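Local coordinates for periplasmic binding protein/LacI transcriptional regulator (Brachyspira murdochii, PDB 4KQC) that probably binds a carbohydrate, acting as the solute-binding component of a bacterial ABC transporter, at residues E27-A30 against K31-V35; D56-I59 against N60-P63; N190-D193 against I194-V198; R218-L221 against V222-S226. One frame throughout, in Å; residues are numbered along the deposited sequence. Where two conformers were deposited one is given.

Interaction 1: E27-A30 against K31-V35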
loop_
_atom_site.group_PDB
_atom_site.type_symbol
_atom_site.label_atom_id
_atom_site.label_comp_id
_atom_site.label_asym_id
_atom_site.label_seq_id
_atom_site.Cartn_x
_atom_site.Cartn_y
_atom_site.Cartn_z
ATOM N N GLU A 27 7.811 0.950 -19.187
ATOM C CA GLU A 27 8.185 1.318 -20.560
ATOM C C GLU A 27 9.676 1.646 -20.644
ATOM O O GLU A 27 10.325 1.266 -21.597
ATOM C CB GLU A 27 7.325 2.460 -21.050
ATOM C CG GLU A 27 5.823 2.090 -21.212
ATOM C CD GLU A 27 5.458 1.092 -22.304
ATOM O OE1 GLU A 27 6.342 0.669 -23.072
ATOM O OE2 GLU A 27 4.241 0.742 -22.433
ATOM N N ALA A 28 10.214 2.285 -19.610
ATOM C CA ALA A 28 11.636 2.558 -19.595
ATOM C C ALA A 28 12.492 1.313 -19.631
ATOM O O ALA A 28 13.433 1.241 -20.435
ATOM C CB ALA A 28 12.058 3.454 -18.445
ATOM N N ALA A 29 12.198 0.354 -18.753
ATOM C CA ALA A 29 12.913 -0.907 -18.720
ATOM C C ALA A 29 12.683 -1.615 -20.016
ATOM O O ALA A 29 13.604 -2.295 -20.509
ATOM C CB ALA A 29 12.446 -1.787 -17.561
ATOM N N ALA A 30 11.488 -1.525 -20.602
ATOM C CA ALA A 30 11.246 -2.265 -21.834
ATOM C C ALA A 30 12.165 -1.719 -22.947
ATOM O O ALA A 30 12.854 -2.477 -23.672
ATOM C CB ALA A 30 9.790 -2.167 -22.249
ATOM N N LYS A 31 12.219 -0.411 -23.072
ATOM C CA LYS A 31 13.073 0.202 -24.099
ATOM C C LYS A 31 14.553 -0.130 -23.846
ATOM O O LYS A 31 15.293 -0.504 -24.795
ATOM C CB LYS A 31 12.852 1.705 -24.152
ATOM C CG LYS A 31 13.776 2.449 -25.126
ATOM C CD LYS A 31 13.440 3.933 -25.218
ATOM C CE LYS A 31 14.417 4.718 -26.123
ATOM N NZ LYS A 31 15.793 4.152 -26.159
ATOM N N GLN A 32 14.994 -0.053 -22.582
ATOM C CA GLN A 32 16.383 -0.368 -22.255
ATOM C C GLN A 32 16.805 -1.780 -22.680
ATOM O O GLN A 32 17.862 -1.985 -23.208
ATOM C CB GLN A 32 16.654 -0.168 -20.792
ATOM C CG GLN A 32 18.119 -0.067 -20.459
ATOM C CD GLN A 32 18.370 0.106 -18.986
ATOM O OE1 GLN A 32 18.838 -0.819 -18.335
ATOM N NE2 GLN A 32 18.061 1.279 -18.462
ATOM N N ASN A 33 15.892 -2.730 -22.564
ATOM C CA ASN A 33 16.175 -4.145 -22.866
ATOM C C ASN A 33 15.731 -4.631 -24.245
ATOM O O ASN A 33 15.845 -5.810 -24.556
ATOM C CB ASN A 33 15.579 -5.014 -21.755
ATOM C CG ASN A 33 16.290 -4.789 -20.448
ATOM O OD1 ASN A 33 17.478 -5.193 -20.297
ATOM N ND2 ASN A 33 15.646 -4.068 -19.526
ATOM N N GLY A 34 15.198 -3.741 -25.048
ATOM C CA GLY A 34 14.853 -4.041 -26.438
ATOM C C GLY A 34 13.632 -4.925 -26.563
ATOM O O GLY A 34 13.564 -5.779 -27.449
ATOM N N VAL A 35 12.688 -4.710 -25.687
ATOM C CA VAL A 35 11.496 -5.553 -25.684
ATOM C C VAL A 35 10.258 -4.667 -25.763
ATOM O O VAL A 35 10.217 -3.593 -25.179
ATOM C CB VAL A 35 11.530 -6.511 -24.479
ATOM C CG1 VAL A 35 11.564 -5.785 -23.146
ATOM C CG2 VAL A 35 10.290 -7.415 -24.501
#
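Ala-30 and Val-35 close a Schellman motif at the C-terminal end of helix 18-33. Val-35 N donates to Ala-30 O at 3.0 Å with an N-H...O angle of 177°. Inside that bond, Gly-34 N returns to Lys-31 O at 3.2 Å. Together they reverse the chain around Gly-34, whose phi of 73° takes it out of the right-handed helical region. The apolar contact usual for this motif is also present: Val-35 CG1 lies 4.1 Å from Ala-30 CB. CG1 gets there by standing between its own backbone N and carbonyl carbon.

Ala-29 O is gripped twice by Asn-33, whose CG lies beside its own backbone N, folding the amide back along the helix. Asn-33 N reaches Ala-29 O at 3.1 Å, and ND2 reaches the same oxygen at 2.9 Å from the opposite face of the carbonyl plane.

The preceding turn is regular, with Lys-31 N bonded to Glu-27 O at 2.9 Å and Gln-32 N to Ala-28 O at 3.0 Å. The chains of Lys-31 and Gln-32 lead outward, only their CB atoms staying near the carbonyls of that turn.

In the beta-alpha-beta unit of strand 6-10, helix 18-33 and strand 36-40, Ala-30 packs on Ile-37 of strand 36-40, while Ala-29 meets Phe-278 and Val-281 of helix 273-288. Asn-33 touches Tyr-285 of that helix, its amide turned so that Ala-29 O lies 23° out of the amide plane.

Interaction 2: D56-I59 against N60-P63; sequences DSEI and NKNP
Lys-61 runs back along the last turn of helix 48-60 to form a salt bridge with Glu-58, three residues earlier. Its CB lies 3.4 Å from Glu-58 O, and CG, set beside the residue's own backbone N (chi1 -61°), passes Ser-57 O at 3.5 Å. From CG onward the chain is fully extended. CD comes level with both carboxylate oxygens of Glu-58, CE closes to 3.4 Å from OE2, and NZ completes the salt bridge to OE2 at 2.8 Å. The ammonium meets OE2 on its syn side, 20° out of the carboxylate plane. Glu-58 supplies the matching bend at chi2, which turns its carboxylate toward the lysine.

Over the same residues the backbone leaves the helix. Asn-60 N still makes the helical bond to Asp-56 O, but Lys-61 N bonds to Glu-58 O, only three residues back, from above the carbonyl plane. Asn-62 N then donates to Ile-59 O at 3.0 Å, and Asn-62 turns to positive phi (48°). The next residue, Pro-63, has no N-H to complete a Schellman pair; instead its CD rests 3.2 Å from Glu-58 O.

Beyond the pair, Glu-58 OE1 is hydrogen-bonded to Tyr-6 OH, which NZ also approaches in a weak bond. Across the helix, Asp-56 forms a salt bridge to Arg-81 and a hydrogen bond to Gln-78, and Arg-81 also binds Asn-60 OD1. The turn thus sits between strand 6-10, where Glu-58 packs on Ala-8 and Val-10, and helix 76-84, where Ile-59 packs on Ile-82.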
loop_
_atom_site.group_PDB
_atom_site.type_symbol
_atom_site.label_atom_id
_atom_site.label_comp_id
_atom_site.label_asym_id
_atom_site.label_seq_id
_atom_site.Cartn_x
_atom_site.Cartn_y
_atom_site.Cartn_z
ATOM N N ASP A 56 -5.992 -13.780 -19.712
ATOM C CA ASP A 56 -6.158 -14.818 -20.698
ATOM C C ASP A 56 -5.760 -14.441 -22.095
ATOM O O ASP A 56 -5.108 -15.236 -22.789
ATOM C CB ASP A 56 -7.611 -15.252 -20.732
ATOM C CG ASP A 56 -7.937 -16.244 -19.575
ATOM O OD1 ASP A 56 -7.040 -17.026 -19.186
ATOM O OD2 ASP A 56 -9.098 -16.294 -19.111
ATOM N N SER A 57 -6.223 -13.269 -22.531
ATOM C CA SER A 57 -5.871 -12.749 -23.837
ATOM C C SER A 57 -4.354 -12.626 -24.039
ATOM O O SER A 57 -3.825 -12.975 -25.085
ATOM C CB SER A 57 -6.637 -11.423 -24.068
ATOM O OG SER A 57 -8.055 -11.680 -24.249
ATOM N N GLU A 58 -3.626 -12.181 -23.015
ATOM C CA GLU A 58 -2.206 -12.051 -23.091
ATOM C C GLU A 58 -1.517 -13.444 -23.099
ATOM O O GLU A 58 -0.536 -13.631 -23.814
ATOM C CB GLU A 58 -1.690 -11.185 -21.916
ATOM C CG GLU A 58 -2.064 -9.718 -22.026
ATOM C CD GLU A 58 -1.520 -9.062 -23.299
ATOM O OE1 GLU A 58 -0.325 -9.188 -23.540
ATOM O OE2 GLU A 58 -2.283 -8.506 -24.151
ATOM N N ILE A 59 -2.029 -14.377 -22.318
ATOM C CA ILE A 59 -1.465 -15.724 -22.300
ATOM C C ILE A 59 -1.551 -16.305 -23.729
ATOM O O ILE A 59 -0.622 -16.946 -24.232
ATOM C CB ILE A 59 -2.216 -16.626 -21.307
ATOM C CG1 ILE A 59 -1.984 -16.192 -19.871
ATOM C CG2 ILE A 59 -1.764 -18.068 -21.506
ATOM C CD1 ILE A 59 -2.915 -16.798 -18.869
ATOM N N ASN A 60 -2.689 -16.122 -24.362
ATOM C CA ASN A 60 -2.906 -16.629 -25.685
ATOM C C ASN A 60 -1.942 -16.144 -26.752
ATOM O O ASN A 60 -1.758 -16.815 -27.796
ATOM C CB ASN A 60 -4.351 -16.321 -26.140
ATOM C CG ASN A 60 -5.414 -17.043 -25.357
ATOM O OD1 ASN A 60 -5.139 -17.959 -24.628
ATOM N ND2 ASN A 60 -6.631 -16.562 -25.458
ATOM N N LYS A 61 -1.319 -14.977 -26.531
ATOM C CA LYS A 61 -0.271 -14.416 -27.401
ATOM C C LYS A 61 1.082 -15.112 -27.381
ATOM O O LYS A 61 2.000 -14.733 -28.179
ATOM C CB LYS A 61 -0.068 -12.942 -27.089
ATOM C CG LYS A 61 -1.327 -12.108 -27.320
ATOM C CD LYS A 61 -1.040 -10.631 -27.030
ATOM C CE LYS A 61 -2.236 -9.753 -27.298
ATOM N NZ LYS A 61 -1.943 -8.350 -26.907
ATOM N N ASN A 62 1.221 -16.091 -26.479
ATOM C CA ASN A 62 2.489 -16.740 -26.221
ATOM C C ASN A 62 3.628 -15.740 -26.015
ATOM O O ASN A 62 4.608 -15.783 -26.742
ATOM C CB ASN A 62 2.816 -17.694 -27.360
ATOM C CG ASN A 62 1.853 -18.850 -27.393
ATOM O OD1 ASN A 62 1.592 -19.471 -26.334
ATOM N ND2 ASN A 62 1.233 -19.123 -28.584
ATOM N N PRO A 63 3.503 -14.856 -25.035
ATOM C CA PRO A 63 4.563 -13.884 -24.746
ATOM C C PRO A 63 5.793 -14.558 -24.170
ATOM O O PRO A 63 5.757 -15.676 -23.673
ATOM C CB PRO A 63 3.923 -12.950 -23.738
ATOM C CG PRO A 63 2.950 -13.813 -23.030
ATOM C CD PRO A 63 2.438 -14.804 -24.043
#

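Interaction 3: N190-D193 against I194-V198; sequences NEAD and IANEV. With NO3 (nitrate ion), chain D.
The first turn of helix 191-199 is closed by Ile-194 N bonding to Asn-190 O at 3.2 Å, nearly along the C=O axis. Ala-195 N to Glu-191 O (2.9 Å) and Asn-196 N to Ala-192 O (2.8 Å) continue the pattern. Asn-190 holds the N-cap position, yet its side chain makes no capping bond. A nitrate ion, probably from the crystallisation liquor, occupies the helix start instead: Ala-192 N donates to its O1 at 3.1 Å with an angle of 165°, and Asp-193 N makes a weak bond to O3. An anion there would be favoured by the positive end of the helix dipole.

In this alpha/beta lobe the helix lies against helix 214-223, Ile-194 packing on Met-216 and Ala-195 on Val-222. Ile-194 CG1, beside the residue's own backbone N (chi1 -61°), comes 3.4 Å from Asn-190 O, the same oxygen that its N-H uses.

Asp-193 OD2 is bonded to Thr-188 OG1, which also accepts from Asn-190 N, tying the carboxylate to the loop before the helix. Its other oxygen, OD1, accepts from a water at 2.7 Å, and that water takes a longer bond from Asn-196 ND2. A second water donates to Glu-197 OE2 at 2.9 Å and weakly to Asp-193 O.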
loop_
_atom_site.group_PDB
_atom_site.type_symbol
_atom_site.label_atom_id
_atom_site.label_comp_id
_atom_site.label_asym_id
_atom_site.label_seq_id
_atom_site.Cartn_x
_atom_site.Cartn_y
_atom_site.Cartn_z
ATOM N N ASN A 190 -15.370 0.918 0.632
ATOM C CA ASN A 190 -16.222 2.022 0.186
ATOM C C ASN A 190 -16.342 3.077 1.272
ATOM O O ASN A 190 -16.117 2.856 2.459
ATOM C CB ASN A 190 -17.578 1.509 -0.272
ATOM C CG ASN A 190 -17.438 0.506 -1.407
ATOM O OD1 ASN A 190 -16.653 0.721 -2.302
ATOM N ND2 ASN A 190 -18.190 -0.572 -1.374
ATOM N N GLU A 191 -16.741 4.259 0.817
ATOM C CA GLU A 191 -16.780 5.485 1.651
ATOM C C GLU A 191 -17.561 5.407 2.932
ATOM O O GLU A 191 -17.030 5.770 4.010
ATOM C CB GLU A 191 -17.372 6.604 0.764
ATOM C CG GLU A 191 -17.687 7.924 1.432
ATOM C CD GLU A 191 -18.317 8.897 0.453
ATOM O OE1 GLU A 191 -19.554 8.856 0.190
ATOM O OE2 GLU A 191 -17.531 9.692 -0.067
ATOM N N ALA A 192 -18.805 4.950 2.867
ATOM C CA ALA A 192 -19.599 4.916 4.066
ATOM C C ALA A 192 -19.038 3.912 5.033
ATOM O O ALA A 192 -19.087 4.142 6.212
ATOM C CB ALA A 192 -21.052 4.571 3.793
ATOM N N ASP A 193 -18.547 2.773 4.540
ATOM C CA ASP A 193 -18.119 1.744 5.454
ATOM C C ASP A 193 -16.904 2.218 6.267
ATOM O O ASP A 193 -16.833 1.992 7.443
ATOM C CB ASP A 193 -17.869 0.439 4.683
ATOM C CG ASP A 193 -19.209 -0.237 4.199
ATOM O OD1 ASP A 193 -20.243 -0.098 4.922
ATOM O OD2 ASP A 193 -19.231 -0.987 3.159
ATOM N N ILE A 194 -16.012 2.950 5.613
ATOM C CA ILE A 194 -14.819 3.448 6.275
ATOM C C ILE A 194 -15.214 4.614 7.189
ATOM O O ILE A 194 -14.835 4.643 8.347
ATOM C CB ILE A 194 -13.775 3.894 5.277
ATOM C CG1 ILE A 194 -13.318 2.742 4.375
ATOM C CG2 ILE A 194 -12.602 4.438 6.057
ATOM C CD1 ILE A 194 -12.594 3.237 3.153
ATOM N N ALA A 195 -16.030 5.549 6.684
ATOM C CA ALA A 195 -16.460 6.670 7.507
ATOM C C ALA A 195 -17.205 6.222 8.756
ATOM O O ALA A 195 -17.090 6.782 9.833
ATOM C CB ALA A 195 -17.278 7.651 6.688
ATOM N N ASN A 196 -18.023 5.179 8.639
ATOM C CA ASN A 196 -18.765 4.728 9.785
ATOM C C ASN A 196 -17.840 4.142 10.855
ATOM O O ASN A 196 -18.143 4.207 12.008
ATOM C CB ASN A 196 -19.790 3.718 9.295
ATOM C CG ASN A 196 -21.024 4.384 8.703
ATOM O OD1 ASN A 196 -21.494 5.379 9.203
ATOM N ND2 ASN A 196 -21.593 3.765 7.735
ATOM N N GLU A 197 -16.755 3.509 10.439
ATOM C CA GLU A 197 -15.772 3.014 11.412
ATOM C C GLU A 197 -15.023 4.174 12.046
ATOM O O GLU A 197 -14.809 4.154 13.236
ATOM C CB GLU A 197 -14.742 2.105 10.748
ATOM C CG GLU A 197 -15.320 0.851 10.220
ATOM C CD GLU A 197 -15.652 -0.179 11.273
ATOM O OE1 GLU A 197 -15.595 0.087 12.487
ATOM O OE2 GLU A 197 -16.007 -1.309 10.851
ATOM N N VAL A 198 -14.716 5.193 11.278
ATOM C CA VAL A 198 -13.980 6.376 11.822
ATOM C C VAL A 198 -14.876 7.173 12.797
ATOM O O VAL A 198 -14.417 7.682 13.846
ATOM C CB VAL A 198 -13.425 7.235 10.715
ATOM C CG1 VAL A 198 -12.865 8.514 11.270
ATOM C CG2 VAL A 198 -12.390 6.458 9.892
HETATM N N NO3 D . -20.542 2.439 0.827
HETATM O O1 NO3 D . -20.162 3.521 0.417
HETATM O O2 NO3 D . -21.538 1.769 0.127
HETATM O O3 NO3 D . -19.979 1.875 1.975
HETATM O O HOH W 1 -17.466 -1.298 8.393
HETATM O O HOH W 2 -20.898 0.559 7.482
#

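Interaction 4: R218-L221 against V222-S226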
loop_
_atom_site.group_PDB
_atom_site.type_symbol
_atom_site.label_atom_id
_atom_site.label_comp_id
_atom_site.label_asym_id
_atom_site.label_seq_id
_atom_site.Cartn_x
_atom_site.Cartn_y
_atom_site.Cartn_z
ATOM N N ARG A 218 -9.142 8.491 2.595
ATOM C CA ARG A 218 -10.372 9.174 2.099
ATOM C C ARG A 218 -11.535 9.048 3.061
ATOM O O ARG A 218 -12.215 10.011 3.304
ATOM C CB ARG A 218 -10.806 8.660 0.719
ATOM C CG ARG A 218 -10.036 9.149 -0.476
ATOM C CD ARG A 218 -10.925 9.017 -1.750
ATOM N NE ARG A 218 -11.453 7.662 -1.941
ATOM C CZ ARG A 218 -10.739 6.593 -2.325
ATOM N NH1 ARG A 218 -9.435 6.668 -2.612
ATOM N NH2 ARG A 218 -11.345 5.421 -2.462
ATOM N N GLY A 219 -11.813 7.850 3.575
ATOM C CA GLY A 219 -12.863 7.636 4.532
ATOM C C GLY A 219 -12.660 8.418 5.780
ATOM O O GLY A 219 -13.581 9.000 6.353
ATOM N N PHE A 220 -11.399 8.469 6.249
ATOM C CA PHE A 220 -11.108 9.280 7.420
ATOM C C PHE A 220 -11.434 10.773 7.195
ATOM O O PHE A 220 -11.970 11.435 8.124
ATOM C CB PHE A 220 -9.636 9.078 7.793
ATOM C CG PHE A 220 -9.095 10.092 8.745
ATOM C CD1 PHE A 220 -9.317 9.988 10.116
ATOM C CD2 PHE A 220 -8.394 11.189 8.261
ATOM C CE1 PHE A 220 -8.798 10.944 10.981
ATOM C CE2 PHE A 220 -7.907 12.157 9.150
ATOM C CZ PHE A 220 -8.124 12.006 10.488
ATOM N N LEU A 221 -11.169 11.244 5.972
ATOM C CA LEU A 221 -11.365 12.632 5.617
ATOM C C LEU A 221 -12.812 13.021 5.366
ATOM O O LEU A 221 -13.109 14.200 5.233
ATOM C CB LEU A 221 -10.451 12.984 4.436
ATOM C CG LEU A 221 -8.947 12.997 4.736
ATOM C CD1 LEU A 221 -8.065 12.965 3.477
ATOM C CD2 LEU A 221 -8.554 14.135 5.632
ATOM N N VAL A 222 -13.708 12.038 5.301
ATOM C CA VAL A 222 -15.162 12.294 5.375
ATOM C C VAL A 222 -15.515 12.849 6.732
ATOM O O VAL A 222 -16.415 13.715 6.836
ATOM C CB VAL A 222 -15.925 11.007 5.126
ATOM C CG1 VAL A 222 -17.403 11.177 5.525
ATOM C CG2 VAL A 222 -15.703 10.510 3.706
ATOM N N VAL A 223 -14.807 12.384 7.777
ATOM C CA VAL A 223 -15.186 12.675 9.172
ATOM C C VAL A 223 -14.350 13.809 9.794
ATOM O O VAL A 223 -14.882 14.663 10.556
ATOM C CB VAL A 223 -14.996 11.404 10.029
ATOM C CG1 VAL A 223 -15.366 11.608 11.472
ATOM C CG2 VAL A 223 -15.881 10.310 9.477
ATOM N N TYR A 224 -13.068 13.776 9.498
ATOM C CA TYR A 224 -12.112 14.800 10.028
ATOM C C TYR A 224 -11.662 15.728 8.905
ATOM O O TYR A 224 -11.149 15.263 7.870
ATOM C CB TYR A 224 -10.920 14.129 10.664
ATOM C CG TYR A 224 -11.243 13.605 12.033
ATOM C CD1 TYR A 224 -11.262 14.459 13.146
ATOM C CD2 TYR A 224 -11.544 12.262 12.250
ATOM C CE1 TYR A 224 -11.554 13.976 14.380
ATOM C CE2 TYR A 224 -11.841 11.805 13.487
ATOM C CZ TYR A 224 -11.840 12.660 14.558
ATOM O OH TYR A 224 -12.168 12.185 15.782
ATOM N N LYS A 225 -11.870 17.016 9.077
ATOM C CA LYS A 225 -11.778 17.930 7.983
ATOM C C LYS A 225 -10.980 19.163 8.299
ATOM O O LYS A 225 -10.784 19.987 7.421
ATOM C CB LYS A 225 -13.207 18.338 7.529
ATOM C CG LYS A 225 -14.005 17.141 6.981
ATOM C CD LYS A 225 -15.228 17.553 6.191
ATOM C CE LYS A 225 -16.493 17.532 7.003
ATOM N NZ LYS A 225 -17.676 17.644 6.075
ATOM N N SER A 226 -10.465 19.271 9.518
ATOM C CA SER A 226 -9.719 20.468 9.903
ATOM C C SER A 226 -8.640 20.110 10.909
ATOM O O SER A 226 -8.779 19.105 11.621
ATOM C CB SER A 226 -10.680 21.477 10.519
ATOM O OG SER A 226 -9.956 22.622 11.039
#
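Arg-218 O receives a weak bond from Val-222 N, at 3.2 Å and 130°. The same N-H also points to Gly-219 O at 3.2 Å, approaching from well above that carbonyl plane, so the alpha-helical i to i+4 pattern is loosened here, with i to i+3 bonds mixed in. Val-222 rests its CB against Gly-219 O and leads CG2 back toward Arg-218 O.

Phe-220 makes the aromatic part of the contact. Its carbonyl oxygen accepts twice: Tyr-224 N arrives in the carbonyl plane at 2.9 Å, an i to i+4 bond, and Val-223 N from above that plane at 3.0 Å. The side chain, with CG opposite the backbone N (chi1 165°), swings along the helix until its ring lies beside that of Tyr-224. The planes are near parallel, 20° apart, but the centroids are 5.2 Å apart and the rings barely overlap. Tyr-224 CB instead sits over the Phe-220 face in a CH-pi contact, 4.0 Å from the centroid, while Phe-220 CE1 comes within 3.3 Å of Tyr-224 CD2.

This is the C-terminal end of the helix in the beta-alpha-beta unit formed by strand 208-211, helix 214-223 and strand 246-250. Phe-220 faces the sheet through Ile-209 and Leu-211 and also touches Val-198 of helix 191-199; beyond the ring pair, Tyr-224 OH is hydrogen-bonded to Asp-238 OD2.

Leu-221 turns to the other flank, against Pro-255 and Ala-259 of helix 254-261. Its CA makes a C-H...O contact with Tyr-224 O at 3.5 Å, CD2 lies near the same oxygen, and Lys-225 CG passes alongside Leu-221 O.

How the interactions relate
The four contacts fall into two pairs, one in each lobe. Interactions 1 and 2 lie at the C-terminal ends of helices 18-33 and 48-60, which flank the parallel sheet containing strand 6-10; their centres are 20 Å apart and their nearest atoms about 8 Å, so they do not touch. Interactions 3 and 4, with centres 10 Å apart, belong to adjacent helices of the second lobe and pack directly: Ile-194 CG2 lies 3.6 Å from Gly-219 CA, and Ala-195 CB 3.7 Å from Val-222 CG1. Between the pairs the centres are 39 to 43 Å apart. The nitrate lies at interaction 3, on the surface, and gives no evidence for a sugar site.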